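Local structure of putative aldo/keto reductase (Salmonella enterica subsp. enterica serovar Typhimurium, 4R9O) at residues 127-132 with 179-184; 156-161 with 175-180; 245-250 with 275-280. The protein probably acts as an NADP-dependent oxidoreductase of the aldo/keto reductase family, built on a TIM barrel, with its natural substrate not yet established. All coordinates share one frame; numbering follows the deposited sequence.

Contact 1 (127-132 with 179-184); sequences MLLIHR and LATNQV
The methyl CG2 of Thr-181 is where two side chains of strand 125-130 converge. The side chains of Met-127 and Thr-181 cross at about a right angle, with Met-127 CE 3.7 Å from Thr-181 CG2, and Leu-129 brings in one branch, with CD2 3.8 Å from the same CG2. A bend at the last torsion of Met-127 (chi3 68°) swings CE toward that methyl, while SD, placed by the earlier torsions, lies 3.9 Å from Ala-180 CB. The closest single approach is made by Leu-129's other branch, CD1, 3.4 Å from Gln-183 NE2, its side chain crossing the extended glutamine at about a right angle. These strands are not neighbours in the TIM barrel. Strand 155-161 runs between them, so the contact is made by inward-pointing side chains alone, with no hydrogen bond spanning the gap; Leu-128 and Ile-130 alternate outward to helix 139-151. The polar groups are satisfied elsewhere. With OG1 of Thr-181 anti to the backbone N (chi1 -160°), the hydroxyl bonds to the carbonyl of Arg-208 while CG2 faces the apolar side chains. Gln-183 NE2 bonds to Asp-53 OD1, and the glutamine also packs on Trp-212, a probable NADP-binding residue. Beyond Leu-129 the two segments separate. There His-131 NE2 bonds to Glu-224 of a second subunit, and the partly exposed Arg-132 makes a weak, long ion pair with that same Glu-224.

Contact 2 (156-161 with 175-180); sequences RHFGVS and LPFTLA
Phe-158 and Phe-177 lie with their rings nearly parallel, 16° apart, but slid so far that they barely overlap, the centroids being 5.1 Å apart. Contact is made at one side of each ring, where Phe-158 CD2 comes to 3.4 Å from Phe-177 CE1. Phe-177 CG, between backbone N and carbonyl carbon (chi1 35°), sets that ring against Phe-158. Beside the rings, the carbonyl of Phe-158 accepts the amide of Ala-180, N to O 2.8 Å, nearly straight and in the carbonyl plane. The same oxygen receives a CA-H...O contact from Leu-179, whose CA is 3.4 Å from Phe-158 O, and one branch of that leucine, CD2, rests 3.8 Å from the bare CA of Gly-159. One water closes the backbone link: it accepts from Phe-158 N and donates to Thr-178 O, each at 2.9 Å. This is the return half of a beta-alpha-beta crossover in the barrel. Strand 155-161 leads through helix 165-173 into a loop that comes back alongside it before strand 182-185 begins. A second shell fixes the loop: Gln-172 of the helix accepts from Leu-179 N through OE1 and donates to Phe-177 O through NE2. Pro-176 CD lies over one face of the Phe-177 ring. On the outer side helix 139-151 takes part, with Phe-146 stacked on Phe-158 and the ring of His-150 meeting Phe-177 at about 45°.

Contact 3 (245-250 with 275-280); sequences IEQVVY and ALEAET
The carbonyl oxygen of Glu-277, the residue whose side chain meets Gln-247 across the contact, takes two donors from Thr-280. The hydroxyl OG1 of Thr-280 reaches Glu-277 O at 3.0 Å, tilted 21° from the carbonyl plane, and Thr-280 N comes to the same oxygen from the same face at 3.3 Å. With Ala-278 N bonded to Ala-275 O at 3.1 Å, this winds residues 277-280 into a short 3-10 turn following helix 269-276. The turn presents Ala-278 to the other helix. Its CB lies 3.4 Å from Gln-247 O and 3.6 Å from Tyr-250 CB, so a single methyl sits against one carbonyl and the root of the next side chain along that face. Such a small residue fits the close approach of the backbones here, where the CA atoms of Gln-247 and Ala-278 are 4.8 Å apart. One turn back, Ala-275 meets the tyrosine ring obliquely, CB 3.4 Å from Tyr-250 CE2. CG of Tyr-250 lies anti to its carbonyl carbon (chi1 -74°), which lays the ring alongside Ala-275 while CB stays on Ala-278. The Tyr-250 side chain is about 4 Å from that of Cys-214, so the helix pair backs the probable NADP site. At the outer end the extended chains of Gln-247 and Glu-277 cross obliquely, amide and carboxylate planes 64° apart, and Glu-277 is partly exposed. Glu-246, whose side chain leads away from the contact, forms a salt bridge with Arg-271 of helix 269-276, a second tie between the same two helices. Both helices belong to the outer layer of the TIM barrel: Tyr-250 and Ala-275 reach down to Ile-264 on strand 261-264, and Val-248, on another face of helix 245-254, packs against helix 227-240.

Overall arrangement
All three contacts are buried; contacts 1 and 2 belong together, and contact 3 stands apart. The first two share Leu-179 and Ala-180, and strand 155-161, one side of contact 2, separates the strands of contact 1. Ladder bonds probably join them, Gln-183 N to Val-160 O and Thr-181 O to Val-160 N. Contact 1 lies deepest in the barrel and is made by side chains; contact 2, farther from the centre, combines backbone and water bonds with aromatic packing toward the helices. Contact 3 lies on the opposite side of the chain's centre from contact 2, their centres about 29 Å apart. It joins two outer helices through alanine methyls, with Glu-277 alone partly exposed at its rim.

Contact 1 (127-132 with 179-184)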
# COMPACT_ATOMS: atom_id res chain seq x y z
N MET C 127 -25.72 12.15 26.20
CA MET C 127 -24.77 12.52 25.17
C MET C 127 -25.25 12.17 23.76
O MET C 127 -25.85 11.13 23.53
CB MET C 127 -23.40 11.85 25.46
CG MET C 127 -22.31 12.21 24.44
SD MET C 127 -20.63 11.91 25.05
CE MET C 127 -20.58 10.12 25.14
N LEU C 128 -24.98 13.07 22.82
CA LEU C 128 -25.27 12.84 21.41
C LEU C 128 -23.97 12.87 20.61
O LEU C 128 -23.16 13.78 20.76
CB LEU C 128 -26.26 13.88 20.89
CG LEU C 128 -26.67 13.78 19.41
CD1 LEU C 128 -27.51 12.53 19.12
CD2 LEU C 128 -27.40 15.02 18.97
N LEU C 129 -23.79 11.86 19.75
CA LEU C 129 -22.58 11.76 18.93
C LEU C 129 -22.87 11.94 17.43
O LEU C 129 -23.92 11.54 16.95
CB LEU C 129 -21.90 10.40 19.14
CG LEU C 129 -21.60 9.87 20.54
CD1 LEU C 129 -20.88 8.53 20.43
CD2 LEU C 129 -20.79 10.87 21.36
N ILE C 130 -21.93 12.54 16.71
CA ILE C 130 -21.87 12.39 15.27
C ILE C 130 -21.27 11.01 14.98
O ILE C 130 -20.14 10.70 15.39
CB ILE C 130 -21.01 13.49 14.58
CG1 ILE C 130 -21.40 14.88 15.08
CG2 ILE C 130 -21.14 13.40 13.05
CD1 ILE C 130 -22.82 15.31 14.65
N HIS C 131 -22.04 10.18 14.29
CA HIS C 131 -21.75 8.76 14.16
C HIS C 131 -20.49 8.49 13.34
O HIS C 131 -19.69 7.60 13.65
CB HIS C 131 -22.95 8.05 13.53
CG HIS C 131 -23.06 6.59 13.86
ND1 HIS C 131 -24.24 5.90 13.77
CD2 HIS C 131 -22.12 5.70 14.26
CE1 HIS C 131 -24.04 4.64 14.11
NE2 HIS C 131 -22.76 4.49 14.41
N ARG C 132 -20.32 9.28 12.29
CA ARG C 132 -19.19 9.10 11.40
C ARG C 132 -18.77 10.44 10.78
O ARG C 132 -19.61 11.33 10.62
CB ARG C 132 -19.52 8.06 10.32
CG ARG C 132 -18.45 6.95 10.25
CD ARG C 132 -18.94 5.57 9.81
NE ARG C 132 -18.76 4.59 10.88
CZ ARG C 132 -19.63 3.62 11.18
NH1 ARG C 132 -20.74 3.47 10.47
NH2 ARG C 132 -19.38 2.79 12.18
N LEU C 179 -15.81 18.48 23.52
CA LEU C 179 -16.30 17.20 23.01
C LEU C 179 -15.93 16.11 24.03
O LEU C 179 -14.78 16.03 24.47
CB LEU C 179 -15.71 16.90 21.63
CG LEU C 179 -16.30 17.72 20.47
CD1 LEU C 179 -15.52 17.49 19.16
CD2 LEU C 179 -17.77 17.37 20.29
N ALA C 180 -16.89 15.29 24.42
CA ALA C 180 -16.66 14.46 25.59
C ALA C 180 -16.11 13.08 25.24
O ALA C 180 -15.70 12.34 26.13
CB ALA C 180 -17.93 14.34 26.39
N THR C 181 -16.10 12.73 23.96
CA THR C 181 -15.50 11.47 23.53
C THR C 181 -15.34 11.39 22.02
O THR C 181 -15.97 12.13 21.26
CB THR C 181 -16.33 10.23 23.98
OG1 THR C 181 -15.49 9.07 23.97
CG2 THR C 181 -17.50 9.99 23.04
N ASN C 182 -14.47 10.47 21.62
CA ASN C 182 -14.36 10.04 20.23
C ASN C 182 -14.43 8.53 20.31
O ASN C 182 -13.48 7.88 20.74
CB ASN C 182 -13.06 10.53 19.59
CG ASN C 182 -12.97 10.22 18.08
OD1 ASN C 182 -13.93 9.75 17.46
ND2 ASN C 182 -11.81 10.53 17.49
N GLN C 183 -15.60 8.00 19.97
CA GLN C 183 -15.86 6.58 20.05
C GLN C 183 -15.17 5.88 18.88
O GLN C 183 -15.46 6.16 17.72
CB GLN C 183 -17.38 6.33 20.03
CG GLN C 183 -17.77 4.93 20.40
CD GLN C 183 -19.27 4.74 20.48
OE1 GLN C 183 -19.85 3.93 19.75
NE2 GLN C 183 -19.91 5.46 21.41
N VAL C 184 -14.23 4.98 19.19
CA VAL C 184 -13.41 4.40 18.13
C VAL C 184 -13.17 2.90 18.28
O VAL C 184 -13.39 2.34 19.36
CB VAL C 184 -12.04 5.09 18.05
CG1 VAL C 184 -12.20 6.58 17.69
CG2 VAL C 184 -11.28 4.93 19.34

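Contact 2 (156-161 with 175-180)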
# COMPACT_ATOMS: atom_id res chain seq x y z
N ARG C 156 -27.30 16.90 27.05
CA ARG C 156 -26.38 17.40 28.06
C ARG C 156 -24.92 17.53 27.60
O ARG C 156 -24.23 18.47 28.01
CB ARG C 156 -26.44 16.50 29.29
CG ARG C 156 -27.78 16.63 30.03
CD ARG C 156 -27.81 15.90 31.36
NE ARG C 156 -29.10 16.13 32.02
CZ ARG C 156 -29.48 15.59 33.18
NH1 ARG C 156 -30.68 15.87 33.67
NH2 ARG C 156 -28.67 14.78 33.85
N HIS C 157 -24.44 16.59 26.79
CA HIS C 157 -23.04 16.58 26.34
C HIS C 157 -22.98 16.08 24.91
O HIS C 157 -23.93 15.49 24.42
CB HIS C 157 -22.18 15.70 27.25
CG HIS C 157 -22.27 16.05 28.70
ND1 HIS C 157 -21.49 17.01 29.29
CD2 HIS C 157 -23.08 15.56 29.68
CE1 HIS C 157 -21.79 17.10 30.57
NE2 HIS C 157 -22.76 16.24 30.84
N PHE C 158 -21.84 16.29 24.27
CA PHE C 158 -21.69 16.01 22.85
C PHE C 158 -20.34 15.36 22.57
O PHE C 158 -19.36 15.63 23.25
CB PHE C 158 -21.84 17.29 22.02
CG PHE C 158 -23.17 17.98 22.22
CD1 PHE C 158 -24.26 17.65 21.45
CD2 PHE C 158 -23.31 18.98 23.18
CE1 PHE C 158 -25.49 18.27 21.63
CE2 PHE C 158 -24.53 19.62 23.37
CZ PHE C 158 -25.63 19.26 22.60
N GLY C 159 -20.30 14.52 21.54
CA GLY C 159 -19.06 13.88 21.14
C GLY C 159 -19.14 13.43 19.71
O GLY C 159 -20.08 13.77 18.99
N VAL C 160 -18.15 12.66 19.29
CA VAL C 160 -18.09 12.14 17.94
C VAL C 160 -17.70 10.67 17.97
O VAL C 160 -17.38 10.12 19.03
CB VAL C 160 -17.06 12.90 17.06
CG1 VAL C 160 -17.45 14.36 16.95
CG2 VAL C 160 -15.65 12.74 17.65
N SER C 161 -17.71 10.06 16.79
CA SER C 161 -17.35 8.66 16.63
C SER C 161 -16.58 8.49 15.32
O SER C 161 -17.00 9.01 14.28
CB SER C 161 -18.59 7.77 16.66
OG SER C 161 -18.25 6.40 16.48
N LEU C 175 -17.09 24.79 19.01
CA LEU C 175 -17.91 24.53 20.20
C LEU C 175 -17.42 25.22 21.46
O LEU C 175 -16.22 25.26 21.74
CB LEU C 175 -18.00 23.02 20.44
CG LEU C 175 -18.69 22.26 19.31
CD1 LEU C 175 -18.58 20.75 19.47
CD2 LEU C 175 -20.15 22.67 19.20
N PRO C 176 -18.36 25.79 22.23
CA PRO C 176 -18.02 26.44 23.50
C PRO C 176 -17.83 25.43 24.64
O PRO C 176 -17.39 25.80 25.73
CB PRO C 176 -19.23 27.34 23.76
CG PRO C 176 -20.36 26.62 23.09
CD PRO C 176 -19.77 25.97 21.87
N PHE C 177 -18.17 24.17 24.39
CA PHE C 177 -17.95 23.10 25.37
C PHE C 177 -17.10 21.98 24.79
O PHE C 177 -17.07 21.77 23.57
CB PHE C 177 -19.29 22.55 25.86
CG PHE C 177 -20.36 22.51 24.81
CD1 PHE C 177 -20.27 21.63 23.74
CD2 PHE C 177 -21.46 23.35 24.89
CE1 PHE C 177 -21.24 21.60 22.76
CE2 PHE C 177 -22.44 23.32 23.92
CZ PHE C 177 -22.33 22.45 22.85
N THR C 178 -16.41 21.25 25.66
CA THR C 178 -15.52 20.17 25.24
C THR C 178 -16.25 18.96 24.69
O THR C 178 -17.19 18.47 25.31
CB THR C 178 -14.66 19.69 26.42
OG1 THR C 178 -14.08 20.83 27.08
CG2 THR C 178 -13.56 18.74 25.93
N LEU C 179 -15.81 18.48 23.52
CA LEU C 179 -16.30 17.20 23.01
C LEU C 179 -15.93 16.11 24.03
O LEU C 179 -14.78 16.03 24.47
CB LEU C 179 -15.71 16.90 21.63
CG LEU C 179 -16.30 17.72 20.47
CD1 LEU C 179 -15.52 17.49 19.16
CD2 LEU C 179 -17.77 17.37 20.29
N ALA C 180 -16.89 15.29 24.42
CA ALA C 180 -16.66 14.46 25.59
C ALA C 180 -16.11 13.08 25.24
O ALA C 180 -15.70 12.34 26.13
CB ALA C 180 -17.93 14.34 26.39
O HOH W 1 -20.02 18.11 25.58

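Contact 3 (245-250 with 275-280)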
# COMPACT_ATOMS: atom_id res chain seq x y z
N ILE C 245 -11.17 -15.88 27.84
CA ILE C 245 -10.28 -15.03 27.06
C ILE C 245 -10.86 -13.63 26.86
O ILE C 245 -10.11 -12.69 26.63
CB ILE C 245 -9.94 -15.65 25.69
CG1 ILE C 245 -11.19 -15.78 24.82
CG2 ILE C 245 -9.27 -17.00 25.88
CD1 ILE C 245 -10.90 -16.27 23.42
N GLU C 246 -12.18 -13.49 26.95
CA GLU C 246 -12.81 -12.17 26.84
C GLU C 246 -12.25 -11.24 27.89
O GLU C 246 -12.01 -10.07 27.64
CB GLU C 246 -14.34 -12.25 27.00
CG GLU C 246 -15.07 -13.05 25.95
CD GLU C 246 -15.32 -14.48 26.39
OE1 GLU C 246 -14.37 -15.15 26.85
OE2 GLU C 246 -16.48 -14.94 26.28
N GLN C 247 -12.05 -11.78 29.09
CA GLN C 247 -11.45 -11.02 30.18
C GLN C 247 -10.07 -10.51 29.83
O GLN C 247 -9.72 -9.38 30.17
CB GLN C 247 -11.36 -11.87 31.44
CG GLN C 247 -12.65 -11.97 32.14
CD GLN C 247 -12.65 -13.05 33.18
OE1 GLN C 247 -13.67 -13.70 33.41
NE2 GLN C 247 -11.50 -13.27 33.82
N VAL C 248 -9.29 -11.36 29.18
CA VAL C 248 -7.93 -11.00 28.80
C VAL C 248 -7.96 -9.87 27.76
O VAL C 248 -7.26 -8.88 27.91
CB VAL C 248 -7.16 -12.22 28.25
CG1 VAL C 248 -5.73 -11.82 27.85
CG2 VAL C 248 -7.14 -13.33 29.30
N VAL C 249 -8.79 -10.01 26.74
CA VAL C 249 -8.92 -8.97 25.71
C VAL C 249 -9.38 -7.64 26.30
O VAL C 249 -8.82 -6.60 26.00
CB VAL C 249 -9.90 -9.40 24.60
CG1 VAL C 249 -10.14 -8.24 23.62
CG2 VAL C 249 -9.37 -10.63 23.88
N TYR C 250 -10.41 -7.66 27.15
CA TYR C 250 -10.87 -6.42 27.79
C TYR C 250 -9.76 -5.78 28.64
O TYR C 250 -9.59 -4.56 28.64
CB TYR C 250 -12.12 -6.68 28.65
CG TYR C 250 -13.39 -6.90 27.84
CD1 TYR C 250 -13.73 -6.05 26.80
CD2 TYR C 250 -14.24 -7.97 28.12
CE1 TYR C 250 -14.90 -6.25 26.05
CE2 TYR C 250 -15.40 -8.18 27.39
CZ TYR C 250 -15.72 -7.33 26.36
OH TYR C 250 -16.88 -7.55 25.64
N ALA C 275 -17.26 -9.91 31.64
CA ALA C 275 -16.52 -8.79 31.09
C ALA C 275 -15.97 -7.93 32.23
O ALA C 275 -14.82 -7.50 32.20
CB ALA C 275 -17.39 -7.97 30.17
N LEU C 276 -16.81 -7.70 33.23
CA LEU C 276 -16.48 -6.77 34.30
C LEU C 276 -15.33 -7.24 35.17
O LEU C 276 -14.68 -6.44 35.84
CB LEU C 276 -17.72 -6.52 35.16
CG LEU C 276 -18.96 -6.17 34.34
CD1 LEU C 276 -20.16 -5.90 35.23
CD2 LEU C 276 -18.68 -4.98 33.41
N GLU C 277 -15.07 -8.54 35.15
CA GLU C 277 -13.98 -9.12 35.93
C GLU C 277 -12.60 -8.70 35.40
O GLU C 277 -11.59 -8.90 36.08
CB GLU C 277 -14.10 -10.65 35.94
CG GLU C 277 -15.34 -11.15 36.67
CD GLU C 277 -15.43 -12.67 36.72
OE1 GLU C 277 -16.40 -13.19 37.32
OE2 GLU C 277 -14.55 -13.34 36.15
N ALA C 278 -12.56 -8.11 34.21
CA ALA C 278 -11.29 -7.65 33.64
C ALA C 278 -10.68 -6.51 34.46
O ALA C 278 -9.46 -6.34 34.46
CB ALA C 278 -11.48 -7.22 32.19
N GLU C 279 -11.51 -5.74 35.14
CA GLU C 279 -11.04 -4.64 36.00
C GLU C 279 -10.02 -5.08 37.05
O GLU C 279 -9.22 -4.26 37.52
CB GLU C 279 -12.23 -3.95 36.70
CG GLU C 279 -13.02 -2.98 35.83
CD GLU C 279 -13.53 -1.75 36.60
OE1 GLU C 279 -12.69 -1.01 37.18
OE2 GLU C 279 -14.75 -1.51 36.61
N THR C 280 -10.05 -6.36 37.44
CA THR C 280 -9.18 -6.85 38.50
C THR C 280 -7.97 -7.66 38.00
O THR C 280 -7.17 -8.16 38.79
CB THR C 280 -9.97 -7.73 39.50
OG1 THR C 280 -10.46 -8.90 38.83
CG2 THR C 280 -11.14 -6.94 40.08